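Local coordinates for protein probable N-acetyl-gamma-glutamyl-phosphate reductase, chloroplastic (Oryza sativa, PDB 2CVO) that probably catalyses the NADPH-dependent reduction of N-acetyl-gamma-glutamyl phosphate to N-acetylglutamate semialdehyde and phosphate in chloroplast arginine biosynthesis, at residues D278-L283 with V293-G298; S299-T304 with N316-R321; G61-S66 with L76-A81. All blocks are in the same frame, centred on the assembly; numbering follows the deposited sequence.

Contact 1. Residues D278-L283 with V293-G298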
ATOM      1  N   ASP A 278     -12.138  30.924  18.448  1.00 14.04           N
ATOM      2  CA  ASP A 278     -11.673  31.192  19.809  1.00 12.59           C
ATOM      3  C   ASP A 278     -10.741  30.065  20.238  1.00 11.40           C
ATOM      4  O   ASP A 278      -9.694  30.297  20.844  1.00 10.40           O
ATOM      5  CB  ASP A 278     -12.859  31.268  20.775  1.00 13.74           C
ATOM      6  CG  ASP A 278     -13.686  32.523  20.582  1.00 14.61           C
ATOM      7  OD1 ASP A 278     -14.843  32.552  21.051  1.00 12.35           O
ATOM      8  OD2 ASP A 278     -13.173  33.485  19.971  1.00 16.39           O
ATOM      9  N   LEU A 279     -11.143  28.839  19.929  1.00  9.73           N
ATOM     10  CA  LEU A 279     -10.342  27.671  20.258  1.00 10.92           C
ATOM     11  C   LEU A 279      -9.025  27.774  19.505  1.00 10.50           C
ATOM     12  O   LEU A 279      -7.955  27.529  20.065  1.00  9.09           O
ATOM     13  CB  LEU A 279     -11.073  26.391  19.838  1.00  9.48           C
ATOM     14  CG  LEU A 279     -11.931  25.643  20.864  1.00 13.35           C
ATOM     15  CD1 LEU A 279     -12.644  26.606  21.799  1.00  8.34           C
ATOM     16  CD2 LEU A 279     -12.916  24.750  20.118  1.00  7.34           C
ATOM     17  N   TYR A 280      -9.126  28.144  18.230  1.00 11.06           N
ATOM     18  CA  TYR A 280      -7.967  28.282  17.355  1.00 11.99           C
ATOM     19  C   TYR A 280      -6.962  29.299  17.885  1.00 12.23           C
ATOM     20  O   TYR A 280      -5.759  29.051  17.881  1.00 12.71           O
ATOM     21  CB  TYR A 280      -8.414  28.710  15.956  1.00 11.13           C
ATOM     22  CG  TYR A 280      -7.275  28.835  14.973  1.00  9.86           C
ATOM     23  CD1 TYR A 280      -6.808  27.723  14.271  1.00 12.04           C
ATOM     24  CD2 TYR A 280      -6.643  30.061  14.764  1.00 10.86           C
ATOM     25  CE1 TYR A 280      -5.733  27.827  13.381  1.00 10.48           C
ATOM     26  CE2 TYR A 280      -5.569  30.179  13.881  1.00 10.74           C
ATOM     27  CZ  TYR A 280      -5.119  29.058  13.193  1.00 11.28           C
ATOM     28  OH  TYR A 280      -4.057  29.170  12.322  1.00 11.03           O
ATOM     29  N   GLN A 281      -7.458  30.449  18.331  1.00 11.74           N
ATOM     30  CA  GLN A 281      -6.582  31.487  18.846  1.00 12.47           C
ATOM     31  C   GLN A 281      -5.933  31.091  20.168  1.00 11.16           C
ATOM     32  O   GLN A 281      -4.795  31.471  20.439  1.00  9.85           O
ATOM     33  CB  GLN A 281      -7.349  32.803  19.011  1.00 15.39           C
ATOM     34  CG  GLN A 281      -7.748  33.473  17.698  1.00 20.04           C
ATOM     35  CD  GLN A 281      -6.553  33.825  16.820  1.00 23.78           C
ATOM     36  OE1 GLN A 281      -5.586  34.435  17.280  1.00 26.10           O
ATOM     37  NE2 GLN A 281      -6.620  33.446  15.548  1.00 23.12           N
ATOM     38  N   HIS A 282      -6.639  30.328  20.997  1.00 10.05           N
ATOM     39  CA  HIS A 282      -6.041  29.925  22.265  1.00 10.06           C
ATOM     40  C   HIS A 282      -4.905  28.934  22.038  1.00 10.52           C
ATOM     41  O   HIS A 282      -3.882  28.996  22.721  1.00  9.24           O
ATOM     42  CB  HIS A 282      -7.069  29.292  23.202  1.00  8.44           C
ATOM     43  CG  HIS A 282      -6.513  28.967  24.553  1.00  9.85           C
ATOM     44  ND1 HIS A 282      -6.129  29.940  25.451  1.00  9.86           N
ATOM     45  CD2 HIS A 282      -6.214  27.781  25.135  1.00  9.44           C
ATOM     46  CE1 HIS A 282      -5.615  29.369  26.526  1.00  8.24           C
ATOM     47  NE2 HIS A 282      -5.655  28.059  26.360  1.00 10.82           N
ATOM     48  N   LEU A 283      -5.086  28.019  21.085  1.00  9.66           N
ATOM     49  CA  LEU A 283      -4.052  27.032  20.782  1.00 10.94           C
ATOM     50  C   LEU A 283      -2.862  27.728  20.137  1.00 11.53           C
ATOM     51  O   LEU A 283      -1.711  27.354  20.372  1.00 13.38           O
ATOM     52  CB  LEU A 283      -4.582  25.945  19.836  1.00  8.88           C
ATOM     53  CG  LEU A 283      -5.695  25.023  20.347  1.00 11.25           C
ATOM     54  CD1 LEU A 283      -6.151  24.105  19.230  1.00 11.40           C
ATOM     55  CD2 LEU A 283      -5.198  24.209  21.535  1.00  9.20           C
ATOM     56  N   VAL A 293       5.026  21.663  18.203  1.00  8.07           N
ATOM     57  CA  VAL A 293       3.567  21.640  18.204  1.00  9.08           C
ATOM     58  C   VAL A 293       3.126  22.827  17.365  1.00  9.26           C
ATOM     59  O   VAL A 293       3.192  23.966  17.816  1.00 11.34           O
ATOM     60  CB  VAL A 293       2.985  21.768  19.629  1.00  6.46           C
ATOM     61  CG1 VAL A 293       1.468  21.708  19.571  1.00  6.62           C
ATOM     62  CG2 VAL A 293       3.513  20.651  20.513  1.00  5.52           C
ATOM     63  N   LYS A 294       2.677  22.560  16.143  1.00 11.22           N
ATOM     64  CA  LYS A 294       2.269  23.637  15.256  1.00 12.11           C
ATOM     65  C   LYS A 294       0.807  23.659  14.836  1.00 12.83           C
ATOM     66  O   LYS A 294       0.227  22.639  14.451  1.00 10.63           O
ATOM     67  CB  LYS A 294       3.138  23.633  14.001  1.00 13.92           C
ATOM     68  CG  LYS A 294       2.877  24.832  13.097  1.00 19.26           C
ATOM     69  CD  LYS A 294       3.775  24.825  11.872  1.00 19.85           C
ATOM     70  CE  LYS A 294       3.547  26.060  11.019  1.00 19.47           C
ATOM     71  NZ  LYS A 294       3.848  27.311  11.770  1.00 23.08           N
ATOM     72  N   LEU A 295       0.227  24.851  14.902  1.00 13.29           N
ATOM     73  CA  LEU A 295      -1.156  25.065  14.504  1.00 12.88           C
ATOM     74  C   LEU A 295      -1.076  25.498  13.042  1.00 11.77           C
ATOM     75  O   LEU A 295      -0.470  26.524  12.734  1.00 12.24           O
ATOM     76  CB  LEU A 295      -1.782  26.183  15.349  1.00 15.59           C
ATOM     77  CG  LEU A 295      -3.287  26.430  15.225  1.00 18.78           C
ATOM     78  CD1 LEU A 295      -4.050  25.185  15.691  1.00 16.82           C
ATOM     79  CD2 LEU A 295      -3.683  27.644  16.071  1.00 19.45           C
ATOM     80  N   LEU A 296      -1.667  24.715  12.143  1.00  8.75           N
ATOM     81  CA  LEU A 296      -1.624  25.043  10.724  1.00  9.37           C
ATOM     82  C   LEU A 296      -2.384  26.337  10.469  1.00 11.12           C
ATOM     83  O   LEU A 296      -3.182  26.764  11.304  1.00 11.33           O
ATOM     84  CB  LEU A 296      -2.212  23.900   9.889  1.00  6.55           C
ATOM     85  CG  LEU A 296      -1.550  22.521  10.065  1.00  5.68           C
ATOM     86  CD1 LEU A 296      -2.082  21.565   9.005  1.00  3.21           C
ATOM     87  CD2 LEU A 296      -0.034  22.641   9.943  1.00  3.40           C
ATOM     88  N   ASN A 297      -2.124  26.964   9.327  1.00 12.36           N
ATOM     89  CA  ASN A 297      -2.781  28.221   8.975  1.00 14.67           C
ATOM     90  C   ASN A 297      -4.141  28.028   8.327  1.00 13.18           C
ATOM     91  O   ASN A 297      -4.395  27.021   7.662  1.00 12.13           O
ATOM     92  CB  ASN A 297      -1.900  29.039   8.024  1.00 19.78           C
ATOM     93  CG  ASN A 297      -0.688  29.641   8.716  1.00 25.67           C
ATOM     94  OD1 ASN A 297       0.305  29.974   8.066  1.00 29.06           O
ATOM     95  ND2 ASN A 297      -0.767  29.796  10.036  1.00 25.66           N
ATOM     96  N   GLY A 298      -5.006  29.018   8.528  1.00 11.28           N
ATOM     97  CA  GLY A 298      -6.336  28.993   7.953  1.00 12.25           C
ATOM     98  C   GLY A 298      -7.077  27.690   8.145  1.00 11.49           C
ATOM     99  O   GLY A 298      -7.145  27.172   9.253  1.00 12.15           O
TER

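Contact 2. Residues S299-T304 with N316-R321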
ATOM      1  N   SER A 299      -7.633  27.165   7.058  1.00 11.11           N
ATOM      2  CA  SER A 299      -8.385  25.918   7.109  1.00 13.00           C
ATOM      3  C   SER A 299      -7.578  24.727   6.597  1.00 12.00           C
ATOM      4  O   SER A 299      -8.151  23.719   6.185  1.00 10.60           O
ATOM      5  CB  SER A 299      -9.674  26.052   6.294  1.00 12.90           C
ATOM      6  OG  SER A 299      -9.383  26.321   4.932  1.00 17.17           O
ATOM      7  N   SER A 300      -6.252  24.841   6.623  1.00 12.66           N
ATOM      8  CA  SER A 300      -5.392  23.752   6.164  1.00 11.73           C
ATOM      9  C   SER A 300      -5.643  22.501   7.007  1.00  9.34           C
ATOM     10  O   SER A 300      -5.677  22.566   8.234  1.00  6.12           O
ATOM     11  CB  SER A 300      -3.913  24.144   6.271  1.00 12.81           C
ATOM     12  OG  SER A 300      -3.616  25.258   5.446  1.00 20.16           O
ATOM     13  N   VAL A 301      -5.819  21.366   6.342  1.00  6.86           N
ATOM     14  CA  VAL A 301      -6.061  20.109   7.034  1.00  6.97           C
ATOM     15  C   VAL A 301      -4.742  19.378   7.271  1.00  6.67           C
ATOM     16  O   VAL A 301      -3.919  19.253   6.366  1.00  8.63           O
ATOM     17  CB  VAL A 301      -7.000  19.200   6.215  1.00  8.93           C
ATOM     18  CG1 VAL A 301      -7.241  17.888   6.956  1.00  8.62           C
ATOM     19  CG2 VAL A 301      -8.327  19.921   5.961  1.00  9.57           C
ATOM     20  N   PRO A 302      -4.513  18.905   8.502  1.00  5.96           N
ATOM     21  CA  PRO A 302      -3.266  18.189   8.793  1.00  7.10           C
ATOM     22  C   PRO A 302      -3.283  16.782   8.192  1.00  6.20           C
ATOM     23  O   PRO A 302      -4.256  16.051   8.367  1.00  6.37           O
ATOM     24  CB  PRO A 302      -3.242  18.135  10.324  1.00  6.59           C
ATOM     25  CG  PRO A 302      -4.136  19.286  10.744  1.00  5.84           C
ATOM     26  CD  PRO A 302      -5.247  19.200   9.743  1.00  5.04           C
ATOM     27  N   HIS A 303      -2.223  16.415   7.475  1.00  5.60           N
ATOM     28  CA  HIS A 303      -2.112  15.069   6.898  1.00  3.97           C
ATOM     29  C   HIS A 303      -1.074  14.309   7.713  1.00  3.95           C
ATOM     30  O   HIS A 303      -0.042  14.875   8.075  1.00  3.33           O
ATOM     31  CB  HIS A 303      -1.619  15.097   5.447  1.00  1.89           C
ATOM     32  CG  HIS A 303      -2.586  15.699   4.476  1.00  4.95           C
ATOM     33  ND1 HIS A 303      -2.621  15.333   3.148  1.00  5.54           N
ATOM     34  CD2 HIS A 303      -3.513  16.675   4.622  1.00  5.33           C
ATOM     35  CE1 HIS A 303      -3.530  16.057   2.517  1.00  7.32           C
ATOM     36  NE2 HIS A 303      -4.085  16.879   3.389  1.00  6.95           N
ATOM     37  N   THR A 304      -1.331  13.034   7.998  1.00  3.12           N
ATOM     38  CA  THR A 304      -0.362  12.248   8.748  1.00  2.36           C
ATOM     39  C   THR A 304       0.896  12.110   7.888  1.00  4.25           C
ATOM     40  O   THR A 304       2.012  12.071   8.406  1.00  2.91           O
ATOM     41  CB  THR A 304      -0.877  10.815   9.075  1.00  3.96           C
ATOM     42  OG1 THR A 304      -1.137  10.105   7.858  1.00  1.95           O
ATOM     43  CG2 THR A 304      -2.152  10.864   9.925  1.00  1.06           C
ATOM     44  N   ASN A 316      -5.168  21.546  13.841  1.00  9.68           N
ATOM     45  CA  ASN A 316      -6.041  22.624  13.427  1.00 10.55           C
ATOM     46  C   ASN A 316      -7.402  22.336  14.033  1.00 10.13           C
ATOM     47  O   ASN A 316      -7.685  21.202  14.437  1.00  6.09           O
ATOM     48  CB  ASN A 316      -6.153  22.701  11.899  1.00  9.19           C
ATOM     49  CG  ASN A 316      -6.436  24.118  11.413  1.00 10.09           C
ATOM     50  OD1 ASN A 316      -6.854  24.973  12.191  1.00  7.28           O
ATOM     51  ND2 ASN A 316      -6.213  24.370  10.126  1.00  8.81           N
ATOM     52  N   VAL A 317      -8.233  23.369  14.115  1.00  9.36           N
ATOM     53  CA  VAL A 317      -9.564  23.227  14.672  1.00 10.10           C
ATOM     54  C   VAL A 317     -10.561  23.792  13.678  1.00 10.10           C
ATOM     55  O   VAL A 317     -10.318  24.830  13.063  1.00  9.29           O
ATOM     56  CB  VAL A 317      -9.687  23.957  16.034  1.00 11.17           C
ATOM     57  CG1 VAL A 317      -9.195  25.375  15.911  1.00 13.31           C
ATOM     58  CG2 VAL A 317     -11.136  23.934  16.508  1.00 10.20           C
ATOM     59  N   PHE A 318     -11.682  23.099  13.516  1.00  9.84           N
ATOM     60  CA  PHE A 318     -12.702  23.526  12.570  1.00 10.61           C
ATOM     61  C   PHE A 318     -14.090  23.619  13.191  1.00 11.01           C
ATOM     62  O   PHE A 318     -14.373  23.007  14.222  1.00  8.34           O
ATOM     63  CB  PHE A 318     -12.753  22.561  11.382  1.00 10.08           C
ATOM     64  CG  PHE A 318     -11.412  22.291  10.761  1.00 11.21           C
ATOM     65  CD1 PHE A 318     -10.553  21.342  11.313  1.00 12.34           C
ATOM     66  CD2 PHE A 318     -11.000  22.992   9.629  1.00  9.39           C
ATOM     67  CE1 PHE A 318      -9.296  21.092  10.742  1.00 12.17           C
ATOM     68  CE2 PHE A 318      -9.749  22.754   9.051  1.00 12.26           C
ATOM     69  CZ  PHE A 318      -8.896  21.800   9.610  1.00 10.87           C
ATOM     70  N   GLU A 319     -14.952  24.387  12.538  1.00 11.30           N
ATOM     71  CA  GLU A 319     -16.320  24.558  12.992  1.00 13.82           C
ATOM     72  C   GLU A 319     -17.086  23.280  12.656  1.00 12.68           C
ATOM     73  O   GLU A 319     -16.881  22.689  11.599  1.00 12.82           O
ATOM     74  CB  GLU A 319     -16.959  25.743  12.268  1.00 15.86           C
ATOM     75  CG  GLU A 319     -18.144  26.341  12.988  1.00 24.08           C
ATOM     76  CD  GLU A 319     -18.747  27.512  12.238  1.00 26.51           C
ATOM     77  OE1 GLU A 319     -17.976  28.397  11.806  1.00 28.13           O
ATOM     78  OE2 GLU A 319     -19.987  27.550  12.088  1.00 28.04           O
ATOM     79  N   ASP A 320     -17.949  22.846  13.564  1.00 11.86           N
ATOM     80  CA  ASP A 320     -18.750  21.647  13.338  1.00 10.65           C
ATOM     81  C   ASP A 320     -20.071  22.133  12.748  1.00  9.97           C
ATOM     82  O   ASP A 320     -20.485  23.258  13.016  1.00  7.77           O
ATOM     83  CB  ASP A 320     -19.010  20.928  14.663  1.00  8.19           C
ATOM     84  CG  ASP A 320     -19.565  19.527  14.472  1.00 10.62           C
ATOM     85  OD1 ASP A 320     -18.809  18.555  14.688  1.00  7.35           O
ATOM     86  OD2 ASP A 320     -20.754  19.394  14.107  1.00 10.88           O
ATOM     87  N   ARG A 321     -20.723  21.299  11.943  1.00  9.26           N
ATOM     88  CA  ARG A 321     -21.999  21.678  11.344  1.00 10.85           C
ATOM     89  C   ARG A 321     -23.039  21.871  12.450  1.00 10.59           C
ATOM     90  O   ARG A 321     -23.943  22.701  12.334  1.00 10.06           O
ATOM     91  CB  ARG A 321     -22.461  20.601  10.353  1.00 11.11           C
ATOM     92  CG  ARG A 321     -23.787  20.903   9.654  1.00 14.12           C
ATOM     93  CD  ARG A 321     -24.157  19.797   8.663  1.00 14.92           C
ATOM     94  NE  ARG A 321     -25.497  19.960   8.101  1.00 18.38           N
ATOM     95  CZ  ARG A 321     -25.881  20.990   7.350  1.00 22.18           C
ATOM     96  NH1 ARG A 321     -25.030  21.967   7.062  1.00 23.31           N
ATOM     97  NH2 ARG A 321     -27.119  21.039   6.875  1.00 22.47           N
TER

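Contact 3. Residues G61-S66 with L76-A81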
ATOM      1  N   GLY A  61      23.223 -11.175  22.543  1.00 44.91           N
ATOM      2  CA  GLY A  61      24.465 -11.596  21.915  1.00 42.86           C
ATOM      3  C   GLY A  61      24.549 -11.270  20.433  1.00 41.87           C
ATOM      4  O   GLY A  61      25.645 -11.171  19.873  1.00 40.80           O
ATOM      5  N   GLU A  62      23.393 -11.094  19.800  1.00 40.32           N
ATOM      6  CA  GLU A  62      23.327 -10.793  18.374  1.00 38.21           C
ATOM      7  C   GLU A  62      23.790  -9.380  18.028  1.00 35.78           C
ATOM      8  O   GLU A  62      23.893  -8.509  18.892  1.00 35.51           O
ATOM      9  CB  GLU A  62      21.895 -10.987  17.870  1.00 40.07           C
ATOM     10  CG  GLU A  62      21.290 -12.335  18.219  1.00 43.15           C
ATOM     11  CD  GLU A  62      19.868 -12.485  17.711  1.00 46.24           C
ATOM     12  OE1 GLU A  62      19.233 -13.516  18.018  1.00 48.01           O
ATOM     13  OE2 GLU A  62      19.384 -11.574  17.004  1.00 47.80           O
ATOM     14  N   GLN A  63      24.071  -9.165  16.748  1.00 33.29           N
ATOM     15  CA  GLN A  63      24.505  -7.865  16.258  1.00 31.46           C
ATOM     16  C   GLN A  63      23.234  -7.089  15.902  1.00 27.24           C
ATOM     17  O   GLN A  63      22.334  -7.632  15.260  1.00 27.10           O
ATOM     18  CB  GLN A  63      25.395  -8.052  15.025  1.00 35.16           C
ATOM     19  CG  GLN A  63      26.180  -6.822  14.610  1.00 39.28           C
ATOM     20  CD  GLN A  63      27.108  -7.094  13.437  1.00 42.91           C
ATOM     21  OE1 GLN A  63      28.024  -7.917  13.531  1.00 42.63           O
ATOM     22  NE2 GLN A  63      26.875  -6.402  12.323  1.00 43.25           N
ATOM     23  N   PHE A  64      23.147  -5.832  16.326  1.00 23.64           N
ATOM     24  CA  PHE A  64      21.955  -5.035  16.051  1.00 20.86           C
ATOM     25  C   PHE A  64      21.689  -4.921  14.558  1.00 19.06           C
ATOM     26  O   PHE A  64      20.538  -4.894  14.130  1.00 19.19           O
ATOM     27  CB  PHE A  64      22.080  -3.633  16.648  1.00 17.84           C
ATOM     28  CG  PHE A  64      20.755  -2.963  16.877  1.00 15.88           C
ATOM     29  CD1 PHE A  64      19.882  -3.445  17.847  1.00 15.84           C
ATOM     30  CD2 PHE A  64      20.367  -1.875  16.111  1.00 15.41           C
ATOM     31  CE1 PHE A  64      18.642  -2.856  18.051  1.00 15.90           C
ATOM     32  CE2 PHE A  64      19.126  -1.276  16.306  1.00 17.10           C
ATOM     33  CZ  PHE A  64      18.262  -1.767  17.279  1.00 17.63           C
ATOM     34  N   GLY A  65      22.761  -4.849  13.776  1.00 19.31           N
ATOM     35  CA  GLY A  65      22.623  -4.750  12.336  1.00 17.23           C
ATOM     36  C   GLY A  65      21.978  -5.990  11.748  1.00 15.99           C
ATOM     37  O   GLY A  65      21.499  -5.964  10.618  1.00 15.95           O
ATOM     38  N   SER A  66      21.972  -7.080  12.511  1.00 15.02           N
ATOM     39  CA  SER A  66      21.368  -8.332  12.064  1.00 15.68           C
ATOM     40  C   SER A  66      19.879  -8.338  12.379  1.00 15.12           C
ATOM     41  O   SER A  66      19.092  -8.982  11.688  1.00 16.08           O
ATOM     42  CB  SER A  66      22.030  -9.531  12.751  1.00 16.92           C
ATOM     43  OG  SER A  66      23.390  -9.650  12.374  1.00 22.21           O
ATOM     44  N   LEU A  76      27.586   0.162  16.690  1.00 29.88           N
ATOM     45  CA  LEU A  76      26.855  -0.029  17.929  1.00 29.61           C
ATOM     46  C   LEU A  76      27.372  -1.245  18.678  1.00 30.36           C
ATOM     47  O   LEU A  76      27.977  -2.138  18.087  1.00 30.70           O
ATOM     48  CB  LEU A  76      25.368  -0.223  17.629  1.00 28.37           C
ATOM     49  CG  LEU A  76      24.635   0.936  16.952  1.00 28.49           C
ATOM     50  CD1 LEU A  76      23.276   0.469  16.457  1.00 27.04           C
ATOM     51  CD2 LEU A  76      24.492   2.084  17.933  1.00 27.68           C
ATOM     52  N   PRO A  77      27.142  -1.295  19.998  1.00 31.20           N
ATOM     53  CA  PRO A  77      27.596  -2.431  20.801  1.00 31.57           C
ATOM     54  C   PRO A  77      26.649  -3.594  20.559  1.00 32.09           C
ATOM     55  O   PRO A  77      25.464  -3.381  20.292  1.00 32.28           O
ATOM     56  CB  PRO A  77      27.498  -1.900  22.223  1.00 31.57           C
ATOM     57  CG  PRO A  77      26.285  -1.019  22.143  1.00 32.46           C
ATOM     58  CD  PRO A  77      26.514  -0.268  20.848  1.00 30.46           C
ATOM     59  N   ASN A  78      27.159  -4.818  20.639  1.00 31.82           N
ATOM     60  CA  ASN A  78      26.314  -5.984  20.431  1.00 31.82           C
ATOM     61  C   ASN A  78      25.320  -6.073  21.577  1.00 31.36           C
ATOM     62  O   ASN A  78      25.585  -5.586  22.678  1.00 30.19           O
ATOM     63  CB  ASN A  78      27.156  -7.259  20.372  1.00 34.48           C
ATOM     64  CG  ASN A  78      28.083  -7.293  19.170  1.00 36.20           C
ATOM     65  OD1 ASN A  78      28.965  -6.446  19.027  1.00 37.67           O
ATOM     66  ND2 ASN A  78      27.884  -8.275  18.300  1.00 37.01           N
ATOM     67  N   LEU A  79      24.174  -6.688  21.315  1.00 30.67           N
ATOM     68  CA  LEU A  79      23.143  -6.833  22.330  1.00 31.61           C
ATOM     69  C   LEU A  79      23.597  -7.755  23.455  1.00 33.68           C
ATOM     70  O   LEU A  79      24.219  -8.792  23.214  1.00 34.91           O
ATOM     71  CB  LEU A  79      21.859  -7.386  21.709  1.00 31.12           C
ATOM     72  CG  LEU A  79      21.206  -6.546  20.607  1.00 32.31           C
ATOM     73  CD1 LEU A  79      19.966  -7.265  20.090  1.00 31.50           C
ATOM     74  CD2 LEU A  79      20.839  -5.169  21.150  1.00 31.70           C
ATOM     75  N   VAL A  80      23.282  -7.369  24.685  1.00 33.45           N
ATOM     76  CA  VAL A  80      23.639  -8.163  25.851  1.00 32.44           C
ATOM     77  C   VAL A  80      22.386  -8.382  26.687  1.00 31.65           C
ATOM     78  O   VAL A  80      21.359  -7.750  26.451  1.00 31.56           O
ATOM     79  CB  VAL A  80      24.697  -7.446  26.718  1.00 32.93           C
ATOM     80  CG1 VAL A  80      25.937  -7.157  25.888  1.00 32.03           C
ATOM     81  CG2 VAL A  80      24.121  -6.153  27.289  1.00 32.39           C
ATOM     82  N   ALA A  81      22.462  -9.289  27.653  1.00 31.22           N
ATOM     83  CA  ALA A  81      21.317  -9.546  28.515  1.00 31.80           C
ATOM     84  C   ALA A  81      21.212  -8.355  29.461  1.00 30.87           C
ATOM     85  O   ALA A  81      22.227  -7.804  29.889  1.00 29.79           O
ATOM     86  CB  ALA A  81      21.519 -10.835  29.299  1.00 31.92           C
TER
HETATM   87  O   HOH W   1      25.207  -4.647  17.563  1.00 34.34           O

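Contact 1. Residues D278-L283 with V293-G298
Tyr280 reaches from helix 276-287 to the backbone beyond strand 293-295, where its OH donates a hydrogen bond of 2.8 Å to Leu296 O. The phenol approaches that carbonyl at a C=O...donor angle of 139°, moderately tilted from the carbonyl plane, and Leu296 O in turn lies near the plane of the ring, at its edge. This is the only hydrogen bond between the two segments.

The remaining evidence is apolar. Leu295 CD2 sits over the middle of one Tyr280 face, 3.5 Å from the ring centroid and 15° off the normal, the geometry of a CH-pi contact. The Leu295 branch point follows it, with CG 3.4 Å from Tyr280 CE1. Having CG trans to its backbone N (chi1 -178°) swings the Tyr280 ring across to Leu295. One turn further along the helix, Leu283 CB packs at 4.2 Å from Leu295 CD2, while the Leu283 side chain also meets Pro181 and Leu182 of helix 170-184.

Topologically, the contact joins a helix to a strand that is outermost, within this chain, in the mixed sheet of the dimerisation domain, and Tyr280 also touches Asn316 and Val317 on the neighbouring strand 313-319. Replaced by an alanine, this residue would probably leave Leu296 O without its phenol donor and open a gap beside Leu295 CD2.

Contact 2. Residues S299-T304 with N316-R321
Two first torsions on strand 313-319 aim Asn316 and Phe318 at the loop 299-304. In Asn316, CG lies roughly trans to the backbone N (chi1 -151°), which carries the amide to Ser300; in Phe318, CG is opposite the carbonyl carbon (chi1 -50°), and the far end of the ring arrives at the Ser299 and Ser300 carbonyls.

The amide makes the polar link. Asn316 ND2 donates to Ser300 O at 2.7 Å with a nearly straight N-H...O angle of 163°, and the acceptor lies close to the amide plane. The same nitrogen probably also bonds to Gly298 O, while Asn316 OD1 accepts a bent bond of 2.9 Å from Val317 N. ND2 facing two carbonyl oxygens sets which way round the amide lies, and the bent OD1 bond probably helps to limit its rotation.

Strands 293-295 and 313-319 are parallel neighbours in the mixed sheet. Residues 299-304 belong to the crossover loop between them and lie on the side to which Asn316 and Phe318 point, whereas the intervening Val317 packs against Leu279 and Tyr280 of helix 276-287.

Phe318 presents its rim to the loop: CE2 is 3.4 Å from Ser299 O, which lies in the ring plane, and CZ is 3.6 Å from Ser300 O. Val301 CG2 approaches the same CZ at 4.1 Å, the two side chains crossing at about a right angle. Val301 and Phe318 both pack on Ile226 of the third subunit, placing this pair at a subunit interface. Pro302 CG meets Asn316 CB at 4.1 Å, and the proline is further enclosed by Leu296 and by Val331 of strand 325-332.

Contact 3. Residues G61-S66 with L76-A81
Gly61 and Leu79 are joined by a bent backbone hydrogen bond of 2.7 Å from Gly61 N to Leu79 O. A second bond returns in the other direction: Leu79 N donates to Glu62 O at 3.0 Å. Two consecutive residues thus face one, and with Gly61 at a phi of 91° the pair of bonds has the pattern of a G1 beta bulge, glycine at its first position, between segments that are loop here. The touching parts run 148° apart, roughly antiparallel.

A bridging water extends the polar contact. It accepts from Phe64 N at 2.7 Å and donates to Pro77 O at 3.0 Å, so it engages an amide of the first residue after the Gln63 N-cap of helix 64-67. Nearby, Asn78 CB lies 3.8 Å from Glu62 O.

Farther in, Phe64 has CG anti to the backbone N (chi1 -158°), which puts its ring between two leucines that approach its two ortho carbons obliquely. Leu76 CD1 is 3.8 Å from Phe64 CD2, and Leu79 CD2 is 3.8 Å from Phe64 CD1. Phe64, Leu76 and Leu79 all touch Met54 of strand 49-55, an outermost strand, within this chain, of the parallel sheet in the NAD-binding Rossmann domain, and Val40 of helix 34-43 adds to the packing on Phe64 and Leu76.

Because both direct bonds and the water bridge use main-chain atoms, the polar link depends little on side-chain identity. The exception is Gly61, whose positive phi would press a CB against the preceding carbonyl oxygen; the side-chain part of the contact is carried mainly by Phe64 and the two leucines.

Contacts 1 and 2 adjoin in the dimerisation domain, their centres about 10 Å apart, and the amide and Pro302 of contact 2 rest against the end of contact 1. They hold neighbouring strands of the same sheet, one to a helix and the other to a crossover loop, and each depends on a side-chain donor reaching a main-chain carbonyl. Contact 3 lies in the NAD-binding domain, across the chain's centre from both; its polar links are between backbones or through water. Each contact mixes buried and exposed residues, so none is pure core. The second subunit approaches contact 1 and the third approaches contact 2, whereas no other chain touches contact 3.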